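Side-chain contacts in methyl-coenzyme M reductase subunit beta (Methanosarcina barkeri, PDB 1E6Y), which forms part of the nickel-porphinoid enzyme complex that cleaves methyl-coenzyme M with coenzyme B, releasing methane and the mixed heterodisulfide: residues I191-V196 / P388-A393; N203-S208 / A310-C315; V354-F359 / G367-F372. All blocks are in the same frame, centred on the assembly; numbering follows the deposited sequence.

Contact 1. Residues I191-V196 / P388-A393; sequences IMANHV and PCVCAA
Ala193 and Val196 meet Val390 and Cys391 through aliphatic carbon and sulfur, and no flat group stands between them. The flat groups of 191-196 work elsewhere: Met192 CG lies 3.6 Å above one face of the His195 ring, offset toward its rim, ND1 of that ring is hydrogen-bonded to Ser409 OG, and the amide of Asn194 uses ND2 on Thr408 OG1 and Phe403 O. At the join the thiol of Cys391 does most of the touching. Its SG is anti to the carbonyl carbon (chi1 -65°), which throws the sulfur outward into the notch between Ala193 and Val196, one turn apart. There it comes to 3.6 Å from Val196 CB and 3.7 Å from Ala193 CA. Val196 straddles the sulfur, CG1 and CG2 each standing 3.9 Å from Cys391 SG. Beside it, the CB of Ala193 rests against Val390 CG1 at 3.7 Å. With side chains this small the backbones come very close, Ala193 CA and Cys391 CA being 4.8 Å apart. Met192 is the N-cap, and Ala193 and Val196 belong to the first turn of helix 193-199, which leans on helix 387-395. Helix 405-416 takes the side of Asn194 and His195, helix 204-221 meets Pro388 and Cys391 through Ser211, and helix 296-318 packs on Cys389 and Ala393.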
ATOM      1  N   ILE E 191       8.329 -18.055   0.464  1.00  9.20           N
ATOM      2  CA  ILE E 191       8.442 -19.095   1.484  1.00 10.09           C
ATOM      3  C   ILE E 191       9.750 -18.878   2.237  1.00 10.42           C
ATOM      4  O   ILE E 191      10.828 -19.028   1.662  1.00 10.35           O
ATOM      5  CB  ILE E 191       8.465 -20.511   0.845  1.00 11.19           C
ATOM      6  CG1 ILE E 191       7.215 -20.724  -0.013  1.00 11.08           C
ATOM      7  CG2 ILE E 191       8.559 -21.578   1.930  1.00 11.32           C
ATOM      8  CD1 ILE E 191       7.291 -21.929  -0.917  1.00 11.93           C
ATOM      9  N   MET E 192       9.664 -18.505   3.512  1.00 10.87           N
ATOM     10  CA  MET E 192      10.867 -18.142   4.253  1.00 11.54           C
ATOM     11  C   MET E 192      11.782 -19.349   4.440  1.00 10.89           C
ATOM     12  O   MET E 192      11.319 -20.491   4.516  1.00  9.92           O
ATOM     13  CB  MET E 192      10.511 -17.497   5.604  1.00 14.41           C
ATOM     14  CG  MET E 192      10.375 -18.454   6.772  1.00 15.84           C
ATOM     15  SD  MET E 192       9.747 -17.635   8.260  1.00 18.23           S
ATOM     16  CE  MET E 192      11.028 -16.420   8.575  1.00 17.87           C
ATOM     17  N   ALA E 193      13.084 -19.094   4.358  1.00 10.26           N
ATOM     18  CA  ALA E 193      14.090 -20.149   4.364  1.00  9.93           C
ATOM     19  C   ALA E 193      13.970 -21.065   5.580  1.00  9.95           C
ATOM     20  O   ALA E 193      14.173 -22.275   5.471  1.00 10.27           O
ATOM     21  CB  ALA E 193      15.481 -19.540   4.296  1.00 10.12           C
ATOM     22  N   ASN E 194      13.584 -20.501   6.722  1.00  9.64           N
ATOM     23  CA  ASN E 194      13.414 -21.291   7.939  1.00  9.84           C
ATOM     24  C   ASN E 194      12.342 -22.369   7.788  1.00 10.13           C
ATOM     25  O   ASN E 194      12.458 -23.446   8.374  1.00 11.07           O
ATOM     26  CB  ASN E 194      13.071 -20.387   9.127  1.00 10.22           C
ATOM     27  CG  ASN E 194      14.306 -19.868   9.846  1.00 10.79           C
ATOM     28  OD1 ASN E 194      15.432 -20.231   9.513  1.00 10.90           O
ATOM     29  ND2 ASN E 194      14.096 -19.007  10.832  1.00 12.30           N
ATOM     30  N   HIS E 195      11.294 -22.068   7.019  1.00 10.64           N
ATOM     31  CA  HIS E 195      10.227 -23.034   6.745  1.00 10.76           C
ATOM     32  C   HIS E 195      10.775 -24.253   6.017  1.00 11.08           C
ATOM     33  O   HIS E 195      10.503 -25.392   6.396  1.00 11.55           O
ATOM     34  CB  HIS E 195       9.128 -22.404   5.884  1.00 11.55           C
ATOM     35  CG  HIS E 195       8.196 -21.512   6.640  1.00 12.15           C
ATOM     36  ND1 HIS E 195       8.365 -21.213   7.977  1.00 12.56           N
ATOM     37  CD2 HIS E 195       7.077 -20.858   6.250  1.00 12.63           C
ATOM     38  CE1 HIS E 195       7.391 -20.418   8.375  1.00 12.45           C
ATOM     39  NE2 HIS E 195       6.594 -20.186   7.346  1.00 13.36           N
ATOM     40  N   VAL E 196      11.542 -23.996   4.961  1.00 10.43           N
ATOM     41  CA  VAL E 196      12.100 -25.052   4.125  1.00 10.62           C
ATOM     42  C   VAL E 196      13.076 -25.913   4.921  1.00 11.29           C
ATOM     43  O   VAL E 196      12.991 -27.141   4.888  1.00 11.47           O
ATOM     44  CB  VAL E 196      12.815 -24.456   2.887  1.00 10.18           C
ATOM     45  CG1 VAL E 196      13.422 -25.567   2.039  1.00 10.31           C
ATOM     46  CG2 VAL E 196      11.825 -23.647   2.057  1.00 10.60           C
ATOM     47  N   PRO E 388      18.057 -21.320  -2.487  1.00  8.53           N
ATOM     48  CA  PRO E 388      18.362 -22.701  -2.090  1.00  8.24           C
ATOM     49  C   PRO E 388      19.598 -22.830  -1.196  1.00  7.98           C
ATOM     50  O   PRO E 388      19.604 -23.617  -0.248  1.00  8.41           O
ATOM     51  CB  PRO E 388      18.542 -23.419  -3.424  1.00  8.40           C
ATOM     52  CG  PRO E 388      17.634 -22.678  -4.339  1.00  8.68           C
ATOM     53  CD  PRO E 388      17.782 -21.230  -3.933  1.00  8.99           C
ATOM     54  N   CYS E 389      20.601 -21.991  -1.444  1.00  7.97           N
ATOM     55  CA  CYS E 389      21.793 -21.940  -0.600  1.00  8.22           C
ATOM     56  C   CYS E 389      21.476 -21.421   0.799  1.00  8.67           C
ATOM     57  O   CYS E 389      22.022 -21.909   1.790  1.00  8.10           O
ATOM     58  CB  CYS E 389      22.859 -21.055  -1.245  1.00  8.61           C
ATOM     59  SG  CYS E 389      23.274 -21.531  -2.932  1.00 10.39           S
ATOM     60  N   VAL E 390      20.577 -20.444   0.876  1.00  8.58           N
ATOM     61  CA  VAL E 390      20.141 -19.902   2.160  1.00  9.06           C
ATOM     62  C   VAL E 390      19.421 -20.960   3.001  1.00  8.82           C
ATOM     63  O   VAL E 390      19.694 -21.098   4.189  1.00  9.09           O
ATOM     64  CB  VAL E 390      19.220 -18.676   1.960  1.00  8.27           C
ATOM     65  CG1 VAL E 390      18.796 -18.103   3.305  1.00  8.48           C
ATOM     66  CG2 VAL E 390      19.942 -17.617   1.144  1.00  9.33           C
ATOM     67  N   CYS E 391      18.558 -21.749   2.369  1.00  9.31           N
ATOM     68  CA  CYS E 391      17.846 -22.810   3.074  1.00  8.83           C
ATOM     69  C   CYS E 391      18.799 -23.877   3.603  1.00  8.79           C
ATOM     70  O   CYS E 391      18.628 -24.368   4.721  1.00  9.36           O
ATOM     71  CB  CYS E 391      16.804 -23.449   2.156  1.00  8.84           C
ATOM     72  SG  CYS E 391      15.479 -22.327   1.681  1.00  9.67           S
ATOM     73  N   ALA E 392      19.810 -24.214   2.806  1.00  8.68           N
ATOM     74  CA  ALA E 392      20.850 -25.155   3.229  1.00  8.36           C
ATOM     75  C   ALA E 392      21.682 -24.585   4.376  1.00  9.16           C
ATOM     76  O   ALA E 392      21.985 -25.287   5.341  1.00  9.18           O
ATOM     77  CB  ALA E 392      21.752 -25.504   2.049  1.00  8.36           C
ATOM     78  N   ALA E 393      21.997 -23.295   4.294  1.00  9.24           N
ATOM     79  CA  ALA E 393      22.775 -22.616   5.330  1.00  9.62           C
ATOM     80  C   ALA E 393      22.049 -22.631   6.673  1.00 10.19           C
ATOM     81  O   ALA E 393      22.648 -22.903   7.717  1.00 10.31           O
ATOM     82  CB  ALA E 393      23.054 -21.189   4.911  1.00  9.76           C
TER

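Contact 2. Residues N203-S208 / A310-C315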
ATOM      1  N   ASN E 203      18.192 -31.078   7.052  1.00 14.13           N
ATOM      2  CA  ASN E 203      19.026 -31.748   6.061  1.00 13.46           C
ATOM      3  C   ASN E 203      19.390 -30.728   4.993  1.00 12.83           C
ATOM      4  O   ASN E 203      18.538 -30.322   4.200  1.00 13.01           O
ATOM      5  CB  ASN E 203      18.268 -32.921   5.426  1.00 13.04           C
ATOM      6  CG  ASN E 203      19.128 -33.728   4.461  1.00 13.23           C
ATOM      7  OD1 ASN E 203      19.644 -33.199   3.476  1.00 12.35           O
ATOM      8  ND2 ASN E 203      19.245 -35.025   4.719  1.00 13.54           N
ATOM      9  N   ALA E 204      20.666 -30.356   4.950  1.00 12.56           N
ATOM     10  CA  ALA E 204      21.143 -29.278   4.088  1.00 12.39           C
ATOM     11  C   ALA E 204      20.762 -29.445   2.615  1.00 12.54           C
ATOM     12  O   ALA E 204      20.120 -28.566   2.035  1.00 11.50           O
ATOM     13  CB  ALA E 204      22.654 -29.132   4.227  1.00 12.93           C
ATOM     14  N   MET E 205      21.108 -30.584   2.023  1.00 11.69           N
ATOM     15  CA  MET E 205      20.881 -30.775   0.595  1.00 12.02           C
ATOM     16  C   MET E 205      19.416 -30.999   0.229  1.00 11.08           C
ATOM     17  O   MET E 205      18.989 -30.649  -0.869  1.00 11.67           O
ATOM     18  CB  MET E 205      21.728 -31.925   0.052  1.00 12.79           C
ATOM     19  CG  MET E 205      21.767 -31.940  -1.468  1.00 15.00           C
ATOM     20  SD  MET E 205      22.796 -33.233  -2.153  1.00 16.83           S
ATOM     21  CE  MET E 205      24.360 -32.883  -1.299  1.00 16.57           C
ATOM     22  N   ASN E 206      18.641 -31.572   1.146  1.00 10.98           N
ATOM     23  CA  ASN E 206      17.203 -31.700   0.930  1.00 10.39           C
ATOM     24  C   ASN E 206      16.501 -30.354   1.100  1.00 10.14           C
ATOM     25  O   ASN E 206      15.490 -30.087   0.447  1.00  9.41           O
ATOM     26  CB  ASN E 206      16.603 -32.743   1.879  1.00 11.45           C
ATOM     27  CG  ASN E 206      16.741 -34.162   1.347  1.00 12.56           C
ATOM     28  OD1 ASN E 206      16.811 -34.377   0.136  1.00 13.98           O
ATOM     29  ND2 ASN E 206      16.794 -35.136   2.251  1.00 11.83           N
ATOM     30  N   ALA E 207      17.070 -29.495   1.940  1.00  9.45           N
ATOM     31  CA  ALA E 207      16.583 -28.125   2.091  1.00  9.65           C
ATOM     32  C   ALA E 207      16.805 -27.326   0.808  1.00 10.17           C
ATOM     33  O   ALA E 207      15.888 -26.670   0.310  1.00 10.00           O
ATOM     34  CB  ALA E 207      17.281 -27.441   3.268  1.00  9.68           C
ATOM     35  N   SER E 208      18.008 -27.417   0.249  1.00  9.84           N
ATOM     36  CA  SER E 208      18.299 -26.721  -0.999  1.00  9.38           C
ATOM     37  C   SER E 208      17.541 -27.341  -2.177  1.00  9.50           C
ATOM     38  O   SER E 208      17.101 -26.624  -3.078  1.00  8.78           O
ATOM     39  CB  SER E 208      19.810 -26.700  -1.273  1.00  9.44           C
ATOM     40  OG  SER E 208      20.373 -27.999  -1.247  1.00 10.35           O
ATOM     41  N   ALA E 310      29.983 -24.386  -2.167  1.00 10.19           N
ATOM     42  CA  ALA E 310      30.736 -23.470  -1.316  1.00  9.52           C
ATOM     43  C   ALA E 310      29.957 -23.128  -0.051  1.00  9.66           C
ATOM     44  O   ALA E 310      30.542 -22.998   1.020  1.00  9.60           O
ATOM     45  CB  ALA E 310      31.080 -22.199  -2.084  1.00 10.02           C
ATOM     46  N   THR E 311      28.637 -22.990  -0.176  1.00  9.05           N
ATOM     47  CA  THR E 311      27.771 -22.735   0.976  1.00  9.01           C
ATOM     48  C   THR E 311      27.821 -23.905   1.955  1.00  8.85           C
ATOM     49  O   THR E 311      28.013 -23.714   3.157  1.00  9.21           O
ATOM     50  CB  THR E 311      26.301 -22.506   0.543  1.00  9.02           C
ATOM     51  OG1 THR E 311      26.210 -21.312  -0.244  1.00  9.32           O
ATOM     52  CG2 THR E 311      25.398 -22.369   1.761  1.00  9.36           C
ATOM     53  N   LEU E 312      27.679 -25.118   1.430  1.00  8.90           N
ATOM     54  CA  LEU E 312      27.711 -26.316   2.259  1.00  9.80           C
ATOM     55  C   LEU E 312      29.058 -26.482   2.963  1.00 10.08           C
ATOM     56  O   LEU E 312      29.106 -26.845   4.138  1.00  9.94           O
ATOM     57  CB  LEU E 312      27.391 -27.553   1.411  1.00 11.30           C
ATOM     58  CG  LEU E 312      25.948 -27.634   0.900  1.00 12.79           C
ATOM     59  CD1 LEU E 312      25.773 -28.856   0.014  1.00 14.14           C
ATOM     60  CD2 LEU E 312      24.992 -27.696   2.077  1.00 15.36           C
ATOM     61  N   VAL E 313      30.130 -26.075   2.288  1.00 10.14           N
ATOM     62  CA  VAL E 313      31.477 -26.172   2.843  1.00 10.33           C
ATOM     63  C   VAL E 313      31.751 -25.071   3.871  1.00 10.40           C
ATOM     64  O   VAL E 313      32.264 -25.347   4.958  1.00 10.53           O
ATOM     65  CB  VAL E 313      32.547 -26.121   1.718  1.00 10.20           C
ATOM     66  CG1 VAL E 313      33.949 -25.985   2.310  1.00 11.12           C
ATOM     67  CG2 VAL E 313      32.461 -27.380   0.867  1.00 11.20           C
ATOM     68  N   ASN E 314      31.359 -23.839   3.549  1.00 10.38           N
ATOM     69  CA  ASN E 314      31.660 -22.693   4.406  1.00 10.14           C
ATOM     70  C   ASN E 314      30.708 -22.565   5.594  1.00 10.35           C
ATOM     71  O   ASN E 314      31.143 -22.306   6.719  1.00 10.31           O
ATOM     72  CB  ASN E 314      31.645 -21.399   3.589  1.00 10.34           C
ATOM     73  CG  ASN E 314      32.370 -20.264   4.289  1.00 11.64           C
ATOM     74  OD1 ASN E 314      33.403 -20.470   4.930  1.00 11.03           O
ATOM     75  ND2 ASN E 314      31.820 -19.061   4.188  1.00 11.29           N
ATOM     76  N   CYS E 315      29.411 -22.718   5.339  1.00 10.08           N
ATOM     77  CA  CYS E 315      28.430 -22.756   6.420  1.00 10.41           C
ATOM     78  C   CYS E 315      28.562 -24.040   7.228  1.00 10.14           C
ATOM     79  O   CYS E 315      28.406 -24.029   8.449  1.00 10.56           O
ATOM     80  CB  CYS E 315      27.012 -22.638   5.861  1.00 10.65           C
ATOM     81  SG  CYS E 315      26.646 -21.019   5.176  1.00 10.85           S
TER
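Leu312 reaches from helix 296-318 to Ala204 and Met205 in the first turn of helix 204-221, a buried helix-to-helix packing in the largely helical C-terminal part of the subunit. Take the leucine from its root. CB points toward the other segment, and CG, anti to the carbonyl carbon (chi1 -69°) and beside the backbone N, carries the fork onward, so that the two methyls make the contact. CD2 goes to Ala204, where it presses on CB at 3.5 Å, tighter than the usual carbon-carbon approach. CD1 turns to Met205, whose extended chain bends at the sulfur and offers its methyl, leaving CE a loose 4.5 Å from Leu312 CD1. One branched side chain thus bridges two consecutive residues of the opposing helix. The nearest alpha carbons, Ala204 CA and Leu312 CA, are 7.4 Å apart, and the leucine spans that interval.

Other groups close round the same side chains: Leu396 touches both Ala204 and Leu312, Leu248 touches Met205 and Leu312, and Ala392 and Val252 also lie on the leucine. The gamma subunit joins in as well, with its Thr66 packed on Ala204 and Leu312, and an oxidised cysteine side chain of that subunit is hydrogen-bonded to Ala204 N. The contact is therefore a core patch within the chain that reaches a subunit interface, away from the coenzyme sites. The helix start is fixed by its N-cap, Asn203, whose ND2 is tied to Asp9 OD1. Asn203 OD1 accepts from Asn206 N at 3.0 Å (N-H...O 161°), the donor tilted 35° from the carbonyl plane of the Asn203 amide.

Contact 3. Residues V354-F359 / G367-F372. With COM (1-thioethanesulfonic acid), chain N; TP7 (Coenzyme B), chain M.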
ATOM      1  N   VAL E 354      25.435  -9.414  -2.364  1.00  7.36           N
ATOM      2  CA  VAL E 354      25.899  -8.119  -1.865  1.00  7.88           C
ATOM      3  C   VAL E 354      24.843  -7.483  -0.956  1.00  7.95           C
ATOM      4  O   VAL E 354      25.120  -7.176   0.207  1.00  7.66           O
ATOM      5  CB  VAL E 354      26.234  -7.153  -3.031  1.00  7.21           C
ATOM      6  CG1 VAL E 354      26.493  -5.751  -2.501  1.00  8.32           C
ATOM      7  CG2 VAL E 354      27.462  -7.653  -3.785  1.00  7.87           C
ATOM      8  N   GLY E 355      23.612  -7.389  -1.455  1.00  7.41           N
ATOM      9  CA  GLY E 355      22.539  -6.809  -0.664  1.00  8.13           C
ATOM     10  C   GLY E 355      22.123  -7.693   0.497  1.00  8.16           C
ATOM     11  O   GLY E 355      21.801  -7.205   1.580  1.00  8.27           O
ATOM     12  N   PHE E 356      22.146  -9.002   0.262  1.00  8.35           N
ATOM     13  CA  PHE E 356      21.822  -9.999   1.278  1.00  8.38           C
ATOM     14  C   PHE E 356      22.816  -9.935   2.442  1.00  8.66           C
ATOM     15  O   PHE E 356      22.405  -9.933   3.602  1.00  9.37           O
ATOM     16  CB  PHE E 356      21.806 -11.390   0.619  1.00  8.71           C
ATOM     17  CG  PHE E 356      21.616 -12.539   1.576  1.00  8.40           C
ATOM     18  CD1 PHE E 356      22.188 -13.777   1.298  1.00  8.00           C
ATOM     19  CD2 PHE E 356      20.863 -12.400   2.739  1.00  8.57           C
ATOM     20  CE1 PHE E 356      22.018 -14.857   2.161  1.00  8.62           C
ATOM     21  CE2 PHE E 356      20.692 -13.472   3.613  1.00  9.40           C
ATOM     22  CZ  PHE E 356      21.270 -14.701   3.323  1.00  9.27           C
ATOM     23  N   SER E 357      24.103  -9.778   2.135  1.00  8.56           N
ATOM     24  CA  SER E 357      25.117  -9.579   3.177  1.00  8.49           C
ATOM     25  C   SER E 357      24.818  -8.311   3.984  1.00  8.55           C
ATOM     26  O   SER E 357      24.716  -8.348   5.209  1.00  8.88           O
ATOM     27  CB  SER E 357      26.516  -9.472   2.559  1.00  9.03           C
ATOM     28  OG  SER E 357      26.909 -10.693   1.953  1.00  9.97           O
ATOM     29  N   PHE E 358      24.602  -7.209   3.273  1.00  7.87           N
ATOM     30  CA  PHE E 358      24.251  -5.934   3.886  1.00  8.33           C
ATOM     31  C   PHE E 358      23.043  -6.061   4.816  1.00  8.66           C
ATOM     32  O   PHE E 358      23.113  -5.689   5.990  1.00  7.65           O
ATOM     33  CB  PHE E 358      23.974  -4.914   2.779  1.00  8.74           C
ATOM     34  CG  PHE E 358      23.362  -3.628   3.258  1.00  8.57           C
ATOM     35  CD1 PHE E 358      24.008  -2.840   4.206  1.00  8.78           C
ATOM     36  CD2 PHE E 358      22.181  -3.160   2.688  1.00  8.74           C
ATOM     37  CE1 PHE E 358      23.488  -1.604   4.574  1.00  9.81           C
ATOM     38  CE2 PHE E 358      21.653  -1.922   3.049  1.00  9.41           C
ATOM     39  CZ  PHE E 358      22.308  -1.144   3.991  1.00 10.08           C
ATOM     40  N   PHE E 359      21.967  -6.659   4.308  1.00  8.47           N
ATOM     41  CA  PHE E 359      20.721  -6.764   5.061  1.00  8.20           C
ATOM     42  C   PHE E 359      20.678  -7.948   6.022  1.00  8.54           C
ATOM     43  O   PHE E 359      19.651  -8.207   6.646  1.00  9.14           O
ATOM     44  CB  PHE E 359      19.529  -6.815   4.104  1.00  8.70           C
ATOM     45  CG  PHE E 359      19.058  -5.462   3.651  1.00  7.90           C
ATOM     46  CD1 PHE E 359      19.235  -5.050   2.333  1.00  7.99           C
ATOM     47  CD2 PHE E 359      18.440  -4.594   4.547  1.00  8.28           C
ATOM     48  CE1 PHE E 359      18.797  -3.797   1.911  1.00  8.16           C
ATOM     49  CE2 PHE E 359      17.999  -3.336   4.139  1.00  8.11           C
ATOM     50  CZ  PHE E 359      18.179  -2.936   2.818  1.00  7.54           C
ATOM     51  N   GLY E 367      17.526  -9.410   8.349  1.00  8.96           N
ATOM     52  CA  GLY E 367      17.606 -10.240   9.537  1.00  8.88           C
ATOM     53  C   GLY E 367      18.630 -11.340   9.341  1.00  8.80           C
ATOM     54  O   GLY E 367      19.524 -11.217   8.503  1.00  8.50           O
ATOM     55  N   GLY E 368      18.516 -12.407  10.127  1.00  8.99           N
ATOM     56  CA  GLY E 368      19.323 -13.589   9.882  1.00  9.16           C
ATOM     57  C   GLY E 368      18.887 -14.287   8.606  1.00  9.32           C
ATOM     58  O   GLY E 368      17.790 -14.029   8.112  1.00  9.04           O
ATOM     59  N   PRO E 369      19.728 -15.164   8.033  1.00  9.32           N
ATOM     60  CA  PRO E 369      19.437 -15.807   6.744  1.00  9.19           C
ATOM     61  C   PRO E 369      18.050 -16.448   6.657  1.00  8.93           C
ATOM     62  O   PRO E 369      17.421 -16.434   5.601  1.00  8.98           O
ATOM     63  CB  PRO E 369      20.549 -16.846   6.616  1.00  9.16           C
ATOM     64  CG  PRO E 369      21.692 -16.229   7.353  1.00  9.90           C
ATOM     65  CD  PRO E 369      21.059 -15.544   8.541  1.00  9.99           C
ATOM     66  N   GLY E 370      17.535 -16.905   7.795  1.00  9.09           N
ATOM     67  CA  GLY E 370      16.290 -17.655   7.811  1.00  9.49           C
ATOM     68  C   GLY E 370      15.020 -16.893   7.476  1.00  9.21           C
ATOM     69  O   GLY E 370      14.001 -17.507   7.157  1.00  8.74           O
ATOM     70  N   VAL E 371      15.057 -15.567   7.573  1.00  9.48           N
ATOM     71  CA  VAL E 371      13.863 -14.759   7.320  1.00  8.97           C
ATOM     72  C   VAL E 371      13.674 -14.428   5.840  1.00  9.09           C
ATOM     73  O   VAL E 371      12.602 -13.986   5.426  1.00  9.44           O
ATOM     74  CB  VAL E 371      13.881 -13.439   8.140  1.00 10.15           C
ATOM     75  CG1 VAL E 371      14.110 -13.745   9.610  1.00 10.66           C
ATOM     76  CG2 VAL E 371      14.949 -12.491   7.606  1.00 11.06           C
ATOM     77  N   PHE E 372      14.695 -14.711   5.038  1.00  8.29           N
ATOM     78  CA  PHE E 372      14.673 -14.362   3.624  1.00  9.13           C
ATOM     79  C   PHE E 372      13.943 -15.391   2.771  1.00  9.15           C
ATOM     80  O   PHE E 372      13.694 -16.518   3.203  1.00 10.16           O
ATOM     81  CB  PHE E 372      16.100 -14.164   3.113  1.00  8.59           C
ATOM     82  CG  PHE E 372      16.775 -12.949   3.677  1.00  9.24           C
ATOM     83  CD1 PHE E 372      17.541 -13.037   4.833  1.00  9.30           C
ATOM     84  CD2 PHE E 372      16.597 -11.704   3.083  1.00  8.80           C
ATOM     85  CE1 PHE E 372      18.121 -11.901   5.393  1.00  8.91           C
ATOM     86  CE2 PHE E 372      17.173 -10.562   3.632  1.00  9.37           C
ATOM     87  CZ  PHE E 372      17.938 -10.662   4.789  1.00  9.68           C
TER
HETATM   88  C1  COM N5572      26.265   1.943   5.059  1.00 16.04           C
HETATM   89  C2  COM N5572      25.782   0.806   5.967  1.00 17.71           C
HETATM   90  S1  COM N5572      25.416   3.464   5.496  1.00 17.26           S
HETATM   91  S2  COM N5572      26.926  -0.580   5.949  1.00 18.12           S
HETATM   92  O1S COM N5572      27.391  -0.786   4.541  1.00 16.87           O
HETATM   93  O2S COM N5572      26.203  -1.821   6.450  1.00 17.59           O
HETATM   94  O3S COM N5572      28.097  -0.283   6.844  1.00 17.86           O
HETATM   95  N   TP7 M5571      14.102  -1.774   3.811  1.00  9.32           N
HETATM   96  P   TP7 M5571      12.636  -5.556   5.798  1.00  8.41           P
HETATM   97  O1P TP7 M5571      13.518  -6.721   5.580  1.00  8.34           O
HETATM   98  O2P TP7 M5571      11.294  -5.792   5.218  1.00  8.15           O
HETATM   99  O3P TP7 M5571      12.540  -5.245   7.261  1.00  8.58           O
HETATM  100  O4P TP7 M5571      13.335  -4.269   5.039  1.00  7.84           O
HETATM  101  CB  TP7 M5571      13.314  -4.091   3.683  1.00  9.27           C
HETATM  102  C   TP7 M5571      11.678  -2.256   3.974  1.00  9.45           C
HETATM  103  O   TP7 M5571      11.680  -1.668   5.084  1.00  8.80           O
HETATM  104  OXT TP7 M5571      10.627  -2.542   3.346  1.00  8.83           O
HETATM  105  CA  TP7 M5571      13.053  -2.637   3.356  1.00  8.83           C
HETATM  106  CG  TP7 M5571      14.661  -4.552   3.126  1.00  8.04           C
HETATM  107  O1  TP7 M5571      15.030  -1.495   1.746  1.00  9.47           O
HETATM  108  C1  TP7 M5571      14.879  -1.026   2.910  1.00  9.21           C
HETATM  109  C2  TP7 M5571      15.445   0.166   3.355  1.00 10.17           C
HETATM  110  C3  TP7 M5571      16.291   0.975   2.364  1.00  9.16           C
HETATM  111  C4  TP7 M5571      16.883   2.365   2.732  1.00 10.08           C
HETATM  112  C5  TP7 M5571      17.951   2.178   3.846  1.00  9.16           C
HETATM  113  C6  TP7 M5571      19.229   1.481   3.285  1.00 10.36           C
HETATM  114  C7  TP7 M5571      19.789   2.263   2.146  1.00 11.26           C
HETATM  115  S7  TP7 M5571      21.287   1.609   1.350  1.00 12.50           S
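Phe356 and Phe372 form a T-shaped pair at the apolar centre of a turn after helix 348-358 in the coenzyme pocket, where the chain passes the coenzymes and returns as a short 3-10 segment. The edge of Phe356 points at the face of Phe372, centroids 4.8 Å apart and planes at 69°; Phe356 CD2 stands over the middle of that face, and Phe356 CE2 approaches Phe372 CD1 to 3.4 Å. Pro369 CB sits in the plane of the Phe356 ring, against the CZ edge. Outward lies Phe359, sandwiched between TP7 CG, 3.7 Å above one face, and Phe358 CD2, 3.4 Å above the opposite one. Phe358 borders both coenzymes: its CD1-CE1 side faces coenzyme M, CD1 meeting COM O2S edge-on at 3.3 Å, and its CE2-CZ side faces coenzyme B, CE2 being 3.9 Å from TP7 S7. An alanine at Phe358 would remove this pocket wall, which would probably leave the coenzyme B thiol freer to shift, and one face of Phe359 without its cover. Gly366, next to this segment, binds coenzyme B through its N. The polar edge is backbone: at Gly367 a side chain would jam against the preceding carbonyl. Gly367 N donates to Phe359 O at 3.0 Å, nearly in line with the C=O bond, while that same oxygen has Phe372 CZ at 3.5 Å, in the plane of the ring.

In the fold
Contact 1 sits in the middle and touches both others, its centre about 10 Å from that of contact 2 and 12 Å from that of contact 3. Helix 387-395 is shared ground: Ala392 CB packs on Ala204 O at 3.5 Å, and Val390 CG1 lies 3.2 Å from Pro369 O. Two backbone hydrogen bonds tie contact 1 to the pocket side, Ala193 N to Phe372 O at 2.9 Å and Asn194 N to Gly370 O at 3.1 Å. Contacts 2 and 3 do not touch, their nearest atoms about 7 Å apart. Coenzyme B meets contact 3 directly and stands about 13 Å from the Val390 side chain, so the series runs from pocket wall to core to gamma-subunit interface.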